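Local structure of cellobiose 2-epimerase (Ruminococcus albus, 3VW5) at residues N59-M62 with G66-L69; Y150-A155 with L205-G210; A181-I186 with D244-W249. The protein catalyses the reversible epimerization of cellobiose to 4-O-beta-D-glucosyl-D-mannose, acting on the free, unmodified sugar. The protein carries 2 engineered substitutions. All coordinates share one frame; numbering follows the deposited sequence.

Contact 1: residues N59-M62 with G66-L69; sequences NAYM and GDEL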
ATOM      1  N   ASN A  59       8.431 -10.437   1.568  1.00 34.87           N
ATOM      2  CA  ASN A  59       7.674 -11.093   0.501  1.00 40.71           C
ATOM      3  C   ASN A  59       8.491 -11.508  -0.712  1.00 42.34           C
ATOM      4  O   ASN A  59       8.149 -12.476  -1.408  1.00 38.83           O
ATOM      5  CB  ASN A  59       6.483 -10.237   0.071  1.00 33.63           C
ATOM      6  CG  ASN A  59       5.304 -10.409   0.989  1.00 37.73           C
ATOM      7  OD1 ASN A  59       4.389 -11.189   0.701  1.00 37.29           O
ATOM      8  ND2 ASN A  59       5.334  -9.712   2.127  1.00 32.65           N
ATOM      9  N   ALA A  60       9.556 -10.758  -0.979  1.00 40.21           N
ATOM     10  CA  ALA A  60      10.456 -11.084  -2.074  1.00 46.56           C
ATOM     11  C   ALA A  60      11.176 -12.382  -1.716  1.00 48.76           C
ATOM     12  O   ALA A  60      11.412 -13.253  -2.565  1.00 44.16           O
ATOM     13  CB  ALA A  60      11.460  -9.965  -2.295  1.00 40.05           C
ATOM     14  N   TYR A  61      11.518 -12.507  -0.441  1.00 44.28           N
ATOM     15  CA  TYR A  61      12.171 -13.716   0.009  1.00 47.43           C
ATOM     16  C   TYR A  61      11.230 -14.923  -0.127  1.00 50.20           C
ATOM     17  O   TYR A  61      11.626 -15.987  -0.625  1.00 47.73           O
ATOM     18  CB  TYR A  61      12.680 -13.547   1.436  1.00 46.74           C
ATOM     19  CG  TYR A  61      13.164 -14.834   2.043  1.00 55.13           C
ATOM     20  CD1 TYR A  61      14.355 -15.420   1.621  1.00 51.77           C
ATOM     21  CD2 TYR A  61      12.428 -15.472   3.040  1.00 53.09           C
ATOM     22  CE1 TYR A  61      14.797 -16.597   2.174  1.00 52.50           C
ATOM     23  CE2 TYR A  61      12.865 -16.645   3.601  1.00 53.32           C
ATOM     24  CZ  TYR A  61      14.052 -17.208   3.164  1.00 56.31           C
ATOM     25  OH  TYR A  61      14.487 -18.392   3.718  1.00 66.16           O
ATOM     26  N   MET A  62       9.978 -14.754   0.287  1.00 46.76           N
ATOM     27  CA  MET A  62       9.009 -15.840   0.184  1.00 45.51           C
ATOM     28  C   MET A  62       8.655 -16.184  -1.268  1.00 45.18           C
ATOM     29  O   MET A  62       8.018 -17.197  -1.531  1.00 47.69           O
ATOM     30  CB  MET A  62       7.732 -15.513   0.966  1.00 43.41           C
ATOM     31  CG  MET A  62       7.876 -15.545   2.487  1.00 48.75           C
ATOM     32  SD  MET A  62       6.281 -15.439   3.370  1.00 54.46           S
ATOM     33  CE  MET A  62       5.818 -13.719   3.116  1.00 38.85           C
ATOM     34  N   GLY A  66      16.431 -16.729  -1.443  1.00 46.87           N
ATOM     35  CA  GLY A  66      17.667 -15.980  -1.463  1.00 42.09           C
ATOM     36  C   GLY A  66      17.918 -15.339  -0.118  1.00 48.18           C
ATOM     37  O   GLY A  66      17.355 -14.297   0.198  1.00 50.31           O
ATOM     38  N   ASP A  67      18.761 -15.974   0.683  1.00 49.81           N
ATOM     39  CA  ASP A  67      19.105 -15.468   2.006  1.00 50.93           C
ATOM     40  C   ASP A  67      19.309 -13.959   2.060  1.00 48.93           C
ATOM     41  O   ASP A  67      18.961 -13.323   3.051  1.00 51.28           O
ATOM     42  CB  ASP A  67      20.361 -16.174   2.537  1.00 55.34           C
ATOM     43  CG  ASP A  67      20.087 -17.605   2.953  1.00 68.90           C
ATOM     44  OD1 ASP A  67      18.890 -18.005   2.979  1.00 63.45           O
ATOM     45  OD2 ASP A  67      21.064 -18.318   3.277  1.00 75.79           O
ATOM     46  N   GLU A  68      19.888 -13.395   1.010  1.00 45.37           N
ATOM     47  CA  GLU A  68      20.127 -11.963   0.967  1.00 49.42           C
ATOM     48  C   GLU A  68      18.833 -11.196   1.237  1.00 49.12           C
ATOM     49  O   GLU A  68      18.826 -10.226   1.996  1.00 45.66           O
ATOM     50  CB  GLU A  68      20.715 -11.556  -0.391  1.00 52.82           C
ATOM     51  CG  GLU A  68      21.817 -10.498  -0.301  1.00 65.24           C
ATOM     52  CD  GLU A  68      22.710 -10.445  -1.556  1.00 90.90           C
ATOM     53  OE1 GLU A  68      22.666  -9.419  -2.302  1.00 80.90           O
ATOM     54  OE2 GLU A  68      23.466 -11.430  -1.786  1.00 85.83           O
ATOM     55  N   LEU A  69      17.738 -11.634   0.624  1.00 40.11           N
ATOM     56  CA  LEU A  69      16.470 -10.937   0.778  1.00 42.70           C
ATOM     57  C   LEU A  69      15.971 -10.963   2.221  1.00 49.19           C
ATOM     58  O   LEU A  69      15.521  -9.930   2.749  1.00 44.83           O
ATOM     59  CB  LEU A  69      15.415 -11.501  -0.169  1.00 41.69           C
ATOM     60  CG  LEU A  69      15.834 -11.446  -1.643  1.00 40.10           C
ATOM     61  CD1 LEU A  69      14.851 -12.204  -2.523  1.00 37.18           C
ATOM     62  CD2 LEU A  69      16.034  -9.993  -2.125  1.00 38.04           C
TER
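Tyr61 and Leu69 meet just where the chain reverses between helices 47-64 and 67-84, a helical hairpin of the (alpha/alpha)6 barrel. The apolar part of the contact is made by three residues. Tyr61 CB lies against Leu69 CB at 3.8 Å, on the line where the two backbones run nearest, with 5.2 Å between Tyr61 CA and Leu69 CA. Leu69 sends its CD1 branch over the backbone of the first helix, reaching Ala60 O at 3.6 Å and Ala60 CB at 4.1 Å. Both Ala60 and Leu69 are buried, while the tyrosine is partly exposed. The second kind of contact is ring edge against backbone. Placing CG anti to the backbone N (chi1 171°) brings the CD1 edge of the Tyr61 ring up to the peptide of Gly66, whose carbonyl C sits in the ring plane; CD1 stands 3.5 Å from Gly66 O. No hydrogen bond joins the two segments here. On the first helix, Asn59 ND2 bonds to Ser121 OG and Met62 packs on Arg124, tying the hairpin to helix 109-126. Gly66 adopts a positive phi (114°) at which a CB would collide with the preceding carbonyl, and its own O accepts a 2.7 Å backbone bond from Leu69 N.

Contact 2: residues Y150-A155 with L205-G210; sequences YGYREA and LKFQLG
Tyr152 reaches from strand 151-156 to Phe207 and Gln208 of helix 199-216, joining a five-stranded antiparallel sheet to a helix of the (alpha/alpha)6 barrel. From CB the side chain sets out with CG anti to the carbonyl carbon (chi1 -62°), which brings the ring up to the helix while CB itself stays clear of it. The first ring atom to touch is CE2: it lies in the plane of the Phe207 ring, at its edge, 3.8 Å from Phe207 CE1, and the two side chains run past each other in opposite directions. CE2 also lies 3.6 Å from Gln208 NE2, as CZ does, and meets Gln208 CG at 4.0 Å. At the tip, OH accepts a 3.1 Å hydrogen bond from Gln208 NE2, bent to 139° at the hydrogen; the hydroxyl sits close to the amide plane, although ring and amide planes are 57° apart. Glu143 OE2, outside the two segments, is the stronger polar partner of this hydroxyl, and Leu185 of helix 179-196 packs on the Tyr152 side chain. A phenylalanine here would probably keep the edge contact with Phe207 but leave both Gln208 NE2 and Glu143 OE2 without their shared mate. Next to CE1 on the same edge of its ring, Phe207 CZ lies 4.2 Å from Gly151 CA.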
ATOM      1  N   TYR A 150     -18.320   4.930  16.065  1.00 40.00           N
ATOM      2  CA  TYR A 150     -18.730   4.992  14.670  1.00 45.85           C
ATOM      3  C   TYR A 150     -17.528   4.747  13.765  1.00 45.60           C
ATOM      4  O   TYR A 150     -17.469   5.260  12.651  1.00 51.55           O
ATOM      5  CB  TYR A 150     -19.404   6.339  14.358  1.00 46.16           C
ATOM      6  CG  TYR A 150     -20.333   6.345  13.149  1.00 53.43           C
ATOM      7  CD1 TYR A 150     -20.502   5.211  12.353  1.00 50.53           C
ATOM      8  CD2 TYR A 150     -21.043   7.498  12.801  1.00 54.55           C
ATOM      9  CE1 TYR A 150     -21.345   5.223  11.251  1.00 44.91           C
ATOM     10  CE2 TYR A 150     -21.890   7.518  11.700  1.00 51.90           C
ATOM     11  CZ  TYR A 150     -22.036   6.375  10.929  1.00 54.70           C
ATOM     12  OH  TYR A 150     -22.880   6.395   9.837  1.00 62.25           O
ATOM     13  N   GLY A 151     -16.574   3.959  14.254  1.00 41.62           N
ATOM     14  CA  GLY A 151     -15.434   3.539  13.461  1.00 39.37           C
ATOM     15  C   GLY A 151     -14.088   4.068  13.932  1.00 42.53           C
ATOM     16  O   GLY A 151     -13.986   4.754  14.945  1.00 42.72           O
ATOM     17  N   TYR A 152     -13.044   3.751  13.177  1.00 37.15           N
ATOM     18  CA  TYR A 152     -11.696   4.170  13.517  1.00 35.49           C
ATOM     19  C   TYR A 152     -11.467   5.657  13.270  1.00 39.74           C
ATOM     20  O   TYR A 152     -11.909   6.200  12.256  1.00 42.17           O
ATOM     21  CB  TYR A 152     -10.678   3.352  12.707  1.00 34.63           C
ATOM     22  CG  TYR A 152     -10.726   1.872  13.000  1.00 34.44           C
ATOM     23  CD1 TYR A 152      -9.984   1.328  14.052  1.00 34.77           C
ATOM     24  CD2 TYR A 152     -11.524   1.016  12.247  1.00 34.09           C
ATOM     25  CE1 TYR A 152     -10.037  -0.027  14.343  1.00 34.48           C
ATOM     26  CE2 TYR A 152     -11.577  -0.352  12.532  1.00 31.62           C
ATOM     27  CZ  TYR A 152     -10.830  -0.857  13.582  1.00 32.57           C
ATOM     28  OH  TYR A 152     -10.863  -2.193  13.877  1.00 36.42           O
ATOM     29  N   ARG A 153     -10.770   6.312  14.198  1.00 41.24           N
ATOM     30  CA  ARG A 153     -10.240   7.656  13.973  1.00 41.56           C
ATOM     31  C   ARG A 153      -8.775   7.565  13.569  1.00 39.08           C
ATOM     32  O   ARG A 153      -8.103   6.598  13.896  1.00 42.54           O
ATOM     33  CB  ARG A 153     -10.404   8.505  15.225  1.00 41.14           C
ATOM     34  CG  ARG A 153     -11.831   8.893  15.464  1.00 43.64           C
ATOM     35  CD  ARG A 153     -11.940   9.840  16.617  1.00 49.28           C
ATOM     36  NE  ARG A 153     -13.332  10.210  16.854  1.00 56.24           N
ATOM     37  CZ  ARG A 153     -13.723  11.068  17.790  1.00 57.76           C
ATOM     38  NH1 ARG A 153     -12.819  11.654  18.576  1.00 57.23           N
ATOM     39  NH2 ARG A 153     -15.013  11.346  17.937  1.00 50.40           N
ATOM     40  N   GLU A 154      -8.267   8.581  12.882  1.00 44.52           N
ATOM     41  CA  GLU A 154      -7.020   8.412  12.126  1.00 45.20           C
ATOM     42  C   GLU A 154      -5.736   9.095  12.615  1.00 40.15           C
ATOM     43  O   GLU A 154      -4.653   8.544  12.442  1.00 42.04           O
ATOM     44  CB  GLU A 154      -7.280   8.744  10.659  1.00 43.46           C
ATOM     45  CG  GLU A 154      -8.493   7.994  10.144  1.00 45.22           C
ATOM     46  CD  GLU A 154      -8.546   7.909   8.643  1.00 53.38           C
ATOM     47  OE1 GLU A 154      -9.476   7.238   8.129  1.00 51.66           O
ATOM     48  OE2 GLU A 154      -7.662   8.507   7.975  1.00 56.31           O
ATOM     49  N   ALA A 155      -5.836  10.268  13.224  1.00 34.69           N
ATOM     50  CA  ALA A 155      -4.631  11.015  13.562  1.00 36.75           C
ATOM     51  C   ALA A 155      -4.602  11.503  15.004  1.00 36.65           C
ATOM     52  O   ALA A 155      -5.552  12.110  15.479  1.00 41.70           O
ATOM     53  CB  ALA A 155      -4.437  12.192  12.593  1.00 38.77           C
ATOM     54  N   LEU A 205     -11.626  -7.389  11.036  1.00 36.92           N
ATOM     55  CA  LEU A 205     -11.544  -7.464   9.580  1.00 35.00           C
ATOM     56  C   LEU A 205     -12.925  -7.436   8.937  1.00 40.90           C
ATOM     57  O   LEU A 205     -13.138  -6.714   7.956  1.00 41.77           O
ATOM     58  CB  LEU A 205     -10.840  -8.752   9.132  1.00 36.23           C
ATOM     59  CG  LEU A 205      -9.861  -8.757   7.940  1.00 41.90           C
ATOM     60  CD1 LEU A 205      -9.902 -10.089   7.235  1.00 38.15           C
ATOM     61  CD2 LEU A 205     -10.072  -7.632   6.914  1.00 33.70           C
ATOM     62  N   LYS A 206     -13.859  -8.234   9.459  1.00 36.67           N
ATOM     63  CA  LYS A 206     -15.178  -8.310   8.841  1.00 37.14           C
ATOM     64  C   LYS A 206     -15.921  -6.985   9.030  1.00 41.03           C
ATOM     65  O   LYS A 206     -16.669  -6.532   8.150  1.00 38.55           O
ATOM     66  CB  LYS A 206     -15.983  -9.502   9.363  1.00 36.57           C
ATOM     67  CG  LYS A 206     -15.569 -10.852   8.776  1.00 42.61           C
ATOM     68  CD  LYS A 206     -16.101 -12.017   9.619  1.00 45.39           C
ATOM     69  CE  LYS A 206     -15.688 -13.378   9.040  1.00 65.24           C
ATOM     70  NZ  LYS A 206     -16.742 -14.458   9.190  1.00 61.65           N
ATOM     71  N   PHE A 207     -15.685  -6.343  10.166  1.00 34.11           N
ATOM     72  CA  PHE A 207     -16.268  -5.042  10.395  1.00 35.99           C
ATOM     73  C   PHE A 207     -15.730  -4.008   9.377  1.00 43.89           C
ATOM     74  O   PHE A 207     -16.488  -3.180   8.847  1.00 43.36           O
ATOM     75  CB  PHE A 207     -16.024  -4.600  11.827  1.00 34.04           C
ATOM     76  CG  PHE A 207     -16.212  -3.126  12.045  1.00 40.13           C
ATOM     77  CD1 PHE A 207     -15.124  -2.270  12.037  1.00 36.59           C
ATOM     78  CD2 PHE A 207     -17.476  -2.597  12.255  1.00 40.94           C
ATOM     79  CE1 PHE A 207     -15.285  -0.908  12.239  1.00 40.47           C
ATOM     80  CE2 PHE A 207     -17.649  -1.236  12.458  1.00 40.46           C
ATOM     81  CZ  PHE A 207     -16.544  -0.388  12.446  1.00 42.04           C
ATOM     82  N   GLN A 208     -14.434  -4.076   9.082  1.00 37.74           N
ATOM     83  CA  GLN A 208     -13.853  -3.182   8.089  1.00 38.62           C
ATOM     84  C   GLN A 208     -14.408  -3.439   6.691  1.00 42.48           C
ATOM     85  O   GLN A 208     -14.734  -2.496   5.967  1.00 42.25           O
ATOM     86  CB  GLN A 208     -12.330  -3.282   8.106  1.00 35.59           C
ATOM     87  CG  GLN A 208     -11.711  -2.733   9.378  1.00 36.22           C
ATOM     88  CD  GLN A 208     -10.469  -3.503   9.803  1.00 40.35           C
ATOM     89  OE1 GLN A 208      -9.912  -4.307   9.041  1.00 29.69           O
ATOM     90  NE2 GLN A 208     -10.036  -3.265  11.035  1.00 40.59           N
ATOM     91  N   LEU A 209     -14.497  -4.710   6.308  1.00 40.06           N
ATOM     92  CA  LEU A 209     -15.119  -5.076   5.051  1.00 37.09           C
ATOM     93  C   LEU A 209     -16.533  -4.488   4.960  1.00 42.50           C
ATOM     94  O   LEU A 209     -16.877  -3.863   3.963  1.00 44.13           O
ATOM     95  CB  LEU A 209     -15.159  -6.593   4.893  1.00 39.28           C
ATOM     96  CG  LEU A 209     -14.024  -7.299   4.135  1.00 37.90           C
ATOM     97  CD1 LEU A 209     -12.969  -6.337   3.657  1.00 38.47           C
ATOM     98  CD2 LEU A 209     -13.396  -8.376   4.981  1.00 41.45           C
ATOM     99  N   GLY A 210     -17.338  -4.666   6.009  1.00 42.44           N
ATOM    100  CA  GLY A 210     -18.695  -4.144   6.037  1.00 39.36           C
ATOM    101  C   GLY A 210     -18.767  -2.645   5.799  1.00 41.37           C
ATOM    102  O   GLY A 210     -19.640  -2.148   5.083  1.00 36.92           O
TER

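Contact 3: residues A181-I186 with D244-W249; sequences AILHLI and DIEATW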
ATOM      1  N   ALA A 181      -7.513   4.690   5.222  1.00 44.43           N
ATOM      2  CA  ALA A 181      -7.206   3.995   6.464  1.00 39.58           C
ATOM      3  C   ALA A 181      -7.955   2.668   6.572  1.00 36.41           C
ATOM      4  O   ALA A 181      -7.385   1.663   6.995  1.00 37.04           O
ATOM      5  CB  ALA A 181      -7.520   4.880   7.657  1.00 38.20           C
ATOM      6  N   ILE A 182      -9.231   2.658   6.206  1.00 37.63           N
ATOM      7  CA  ILE A 182     -10.009   1.428   6.338  1.00 38.98           C
ATOM      8  C   ILE A 182      -9.362   0.343   5.476  1.00 35.08           C
ATOM      9  O   ILE A 182      -9.087  -0.767   5.939  1.00 36.48           O
ATOM     10  CB  ILE A 182     -11.509   1.643   5.997  1.00 34.49           C
ATOM     11  CG1 ILE A 182     -12.144   2.645   6.960  1.00 34.38           C
ATOM     12  CG2 ILE A 182     -12.282   0.337   6.052  1.00 33.97           C
ATOM     13  CD1 ILE A 182     -13.582   2.989   6.615  1.00 37.09           C
ATOM     14  N   LEU A 183      -9.087   0.703   4.230  1.00 36.54           N
ATOM     15  CA  LEU A 183      -8.468  -0.182   3.259  1.00 38.15           C
ATOM     16  C   LEU A 183      -7.139  -0.775   3.759  1.00 42.37           C
ATOM     17  O   LEU A 183      -6.868  -1.974   3.591  1.00 37.58           O
ATOM     18  CB  LEU A 183      -8.246   0.591   1.958  1.00 35.86           C
ATOM     19  CG  LEU A 183      -7.987  -0.192   0.669  1.00 35.92           C
ATOM     20  CD1 LEU A 183      -6.512  -0.443   0.455  1.00 44.33           C
ATOM     21  CD2 LEU A 183      -8.762  -1.490   0.681  1.00 37.66           C
ATOM     22  N   HIS A 184      -6.307   0.059   4.368  1.00 38.42           N
ATOM     23  CA  HIS A 184      -5.038  -0.444   4.874  1.00 40.81           C
ATOM     24  C   HIS A 184      -5.130  -1.210   6.206  1.00 39.68           C
ATOM     25  O   HIS A 184      -4.262  -2.026   6.516  1.00 40.01           O
ATOM     26  CB  HIS A 184      -3.951   0.636   4.829  1.00 41.42           C
ATOM     27  CG  HIS A 184      -3.532   0.963   3.429  1.00 48.72           C
ATOM     28  ND1 HIS A 184      -2.795   0.088   2.656  1.00 44.92           N
ATOM     29  CD2 HIS A 184      -3.809   2.023   2.634  1.00 44.72           C
ATOM     30  CE1 HIS A 184      -2.611   0.608   1.459  1.00 42.26           C
ATOM     31  NE2 HIS A 184      -3.211   1.787   1.422  1.00 50.85           N
ATOM     32  N   LEU A 185      -6.197  -0.986   6.966  1.00 42.50           N
ATOM     33  CA  LEU A 185      -6.539  -1.915   8.050  1.00 40.80           C
ATOM     34  C   LEU A 185      -6.963  -3.269   7.468  1.00 38.68           C
ATOM     35  O   LEU A 185      -6.494  -4.318   7.913  1.00 38.50           O
ATOM     36  CB  LEU A 185      -7.615  -1.346   8.977  1.00 36.68           C
ATOM     37  CG  LEU A 185      -7.182  -0.200   9.901  1.00 38.17           C
ATOM     38  CD1 LEU A 185      -8.391   0.409  10.587  1.00 34.08           C
ATOM     39  CD2 LEU A 185      -6.142  -0.632  10.941  1.00 31.69           C
ATOM     40  N   ILE A 186      -7.830  -3.259   6.462  1.00 33.79           N
ATOM     41  CA  ILE A 186      -8.171  -4.516   5.806  1.00 32.84           C
ATOM     42  C   ILE A 186      -6.895  -5.256   5.387  1.00 34.35           C
ATOM     43  O   ILE A 186      -6.709  -6.421   5.695  1.00 38.98           O
ATOM     44  CB  ILE A 186      -9.116  -4.287   4.606  1.00 33.71           C
ATOM     45  CG1 ILE A 186     -10.530  -3.954   5.098  1.00 33.09           C
ATOM     46  CG2 ILE A 186      -9.129  -5.482   3.684  1.00 30.68           C
ATOM     47  CD1 ILE A 186     -11.372  -3.175   4.104  1.00 35.10           C
ATOM     48  N   ASP A 244      -9.407   2.744  -5.946  1.00 37.15           N
ATOM     49  CA  ASP A 244     -10.529   1.916  -6.351  1.00 35.86           C
ATOM     50  C   ASP A 244     -10.061   0.564  -6.843  1.00 39.48           C
ATOM     51  O   ASP A 244     -10.478  -0.471  -6.324  1.00 46.14           O
ATOM     52  CB  ASP A 244     -11.353   2.613  -7.430  1.00 43.56           C
ATOM     53  CG  ASP A 244     -12.458   3.470  -6.849  1.00 43.20           C
ATOM     54  OD1 ASP A 244     -13.546   3.517  -7.460  1.00 47.07           O
ATOM     55  OD2 ASP A 244     -12.243   4.091  -5.784  1.00 41.20           O
ATOM     56  N   ILE A 245      -9.188   0.577  -7.843  1.00 38.02           N
ATOM     57  CA  ILE A 245      -8.689  -0.654  -8.439  1.00 39.20           C
ATOM     58  C   ILE A 245      -7.858  -1.479  -7.438  1.00 34.75           C
ATOM     59  O   ILE A 245      -7.870  -2.703  -7.477  1.00 39.93           O
ATOM     60  CB  ILE A 245      -7.907  -0.378  -9.767  1.00 33.75           C
ATOM     61  CG1 ILE A 245      -7.776  -1.663 -10.596  1.00 31.29           C
ATOM     62  CG2 ILE A 245      -6.549   0.241  -9.480  1.00 34.65           C
ATOM     63  CD1 ILE A 245      -9.079  -2.440 -10.737  1.00 34.43           C
ATOM     64  N   GLU A 246      -7.153  -0.810  -6.538  1.00 32.45           N
ATOM     65  CA  GLU A 246      -6.414  -1.493  -5.480  1.00 34.95           C
ATOM     66  C   GLU A 246      -7.352  -2.189  -4.485  1.00 40.42           C
ATOM     67  O   GLU A 246      -7.153  -3.354  -4.118  1.00 39.95           O
ATOM     68  CB  GLU A 246      -5.534  -0.501  -4.728  1.00 33.58           C
ATOM     69  CG  GLU A 246      -4.616  -1.136  -3.715  1.00 34.22           C
ATOM     70  CD  GLU A 246      -3.907  -0.110  -2.864  1.00 41.39           C
ATOM     71  OE1 GLU A 246      -4.276   1.086  -2.940  1.00 39.38           O
ATOM     72  OE2 GLU A 246      -2.975  -0.494  -2.123  1.00 43.48           O
ATOM     73  N   ALA A 247      -8.375  -1.466  -4.046  1.00 38.68           N
ATOM     74  CA  ALA A 247      -9.339  -2.015  -3.106  1.00 37.65           C
ATOM     75  C   ALA A 247      -9.997  -3.284  -3.642  1.00 38.85           C
ATOM     76  O   ALA A 247     -10.251  -4.212  -2.877  1.00 41.47           O
ATOM     77  CB  ALA A 247     -10.383  -0.977  -2.733  1.00 36.75           C
ATOM     78  N   THR A 248     -10.251  -3.345  -4.948  1.00 40.66           N
ATOM     79  CA  THR A 248     -10.932  -4.513  -5.517  1.00 38.69           C
ATOM     80  C   THR A 248     -10.202  -5.817  -5.240  1.00 42.88           C
ATOM     81  O   THR A 248     -10.808  -6.769  -4.745  1.00 44.57           O
ATOM     82  CB  THR A 248     -11.187  -4.400  -7.024  1.00 38.10           C
ATOM     83  OG1 THR A 248      -9.938  -4.344  -7.741  1.00 35.53           O
ATOM     84  CG2 THR A 248     -12.056  -3.175  -7.322  1.00 41.24           C
ATOM     85  N   TRP A 249      -8.910  -5.881  -5.562  1.00 40.68           N
ATOM     86  CA  TRP A 249      -8.182  -7.129  -5.328  1.00 41.65           C
ATOM     87  C   TRP A 249      -7.829  -7.354  -3.850  1.00 39.04           C
ATOM     88  O   TRP A 249      -7.777  -8.484  -3.389  1.00 40.69           O
ATOM     89  CB  TRP A 249      -6.955  -7.266  -6.236  1.00 37.99           C
ATOM     90  CG  TRP A 249      -5.738  -6.462  -5.866  1.00 37.03           C
ATOM     91  CD1 TRP A 249      -5.402  -5.230  -6.348  1.00 36.98           C
ATOM     92  CD2 TRP A 249      -4.670  -6.847  -4.985  1.00 34.98           C
ATOM     93  NE1 TRP A 249      -4.206  -4.817  -5.815  1.00 36.49           N
ATOM     94  CE2 TRP A 249      -3.733  -5.789  -4.977  1.00 36.68           C
ATOM     95  CE3 TRP A 249      -4.413  -7.979  -4.207  1.00 35.51           C
ATOM     96  CZ2 TRP A 249      -2.556  -5.829  -4.214  1.00 39.99           C
ATOM     97  CZ3 TRP A 249      -3.249  -8.015  -3.449  1.00 37.16           C
ATOM     98  CH2 TRP A 249      -2.333  -6.945  -3.455  1.00 36.23           C
TER
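Leu183, with the most surface buried here, packs on Ala247 and Glu246 of helix 241-258. Its CG is anti to the backbone N (chi1 -163°), which directs CD2 onto Ala247, 3.8 Å from Ala247 CB, at the level where the two helices have their nearest CA atoms. CD1, the other branch, meets Glu246 CD at 4.2 Å and also lies over the face of the neighbouring His184 ring, so the two branches serve both the alanine and the Glu246-His184 pair. Glu246 reaches back, fully extended beyond CG, until its OE2 stands 3.8 Å from His184 CE1, with carboxylate and imidazole planes steeply inclined at 67°. That approach is no hydrogen bond: Glu246 OE2 forms a salt bridge with Arg377 of helix 373-385, and His184 ND1 bonds to Glu187 OE2. Both polar ends are buried and held by these outside partners. Tyr373 touches the two side chains as well. The short axis segments pass 10.8 Å apart and only 29° from parallel, a separation bridged by the Leu183 and Glu246 side chains. Near-parallel helices lining the middle of the molecule, as here, are characteristic of the inner helices of an (alpha/alpha)6 barrel.

The three contacts sample one (alpha/alpha)6 barrel from rim to interior. Contact 3 lies about 8 Å from the chain's centre, on the inside where barrels of this kind usually hold their substrate pocket; contacts 1 and 2 lie about 19 and 17 Å out, on opposite sides of that centre, their centres 32 Å apart. Contacts 2 and 3 adjoin, centre to centre about 12 Å, partly because helices 179-196 and 199-216 follow each other in the chain: Leu209 CD1 packs on Ile186 CD1 at 3.6 Å, and Gln208 also reaches Ile186. Glu154 touches Ala181. Contact 1 closes a separate, earlier hairpin and touches neither, its nearest atoms being about 9 Å from contact 3 and 16 Å from contact 2.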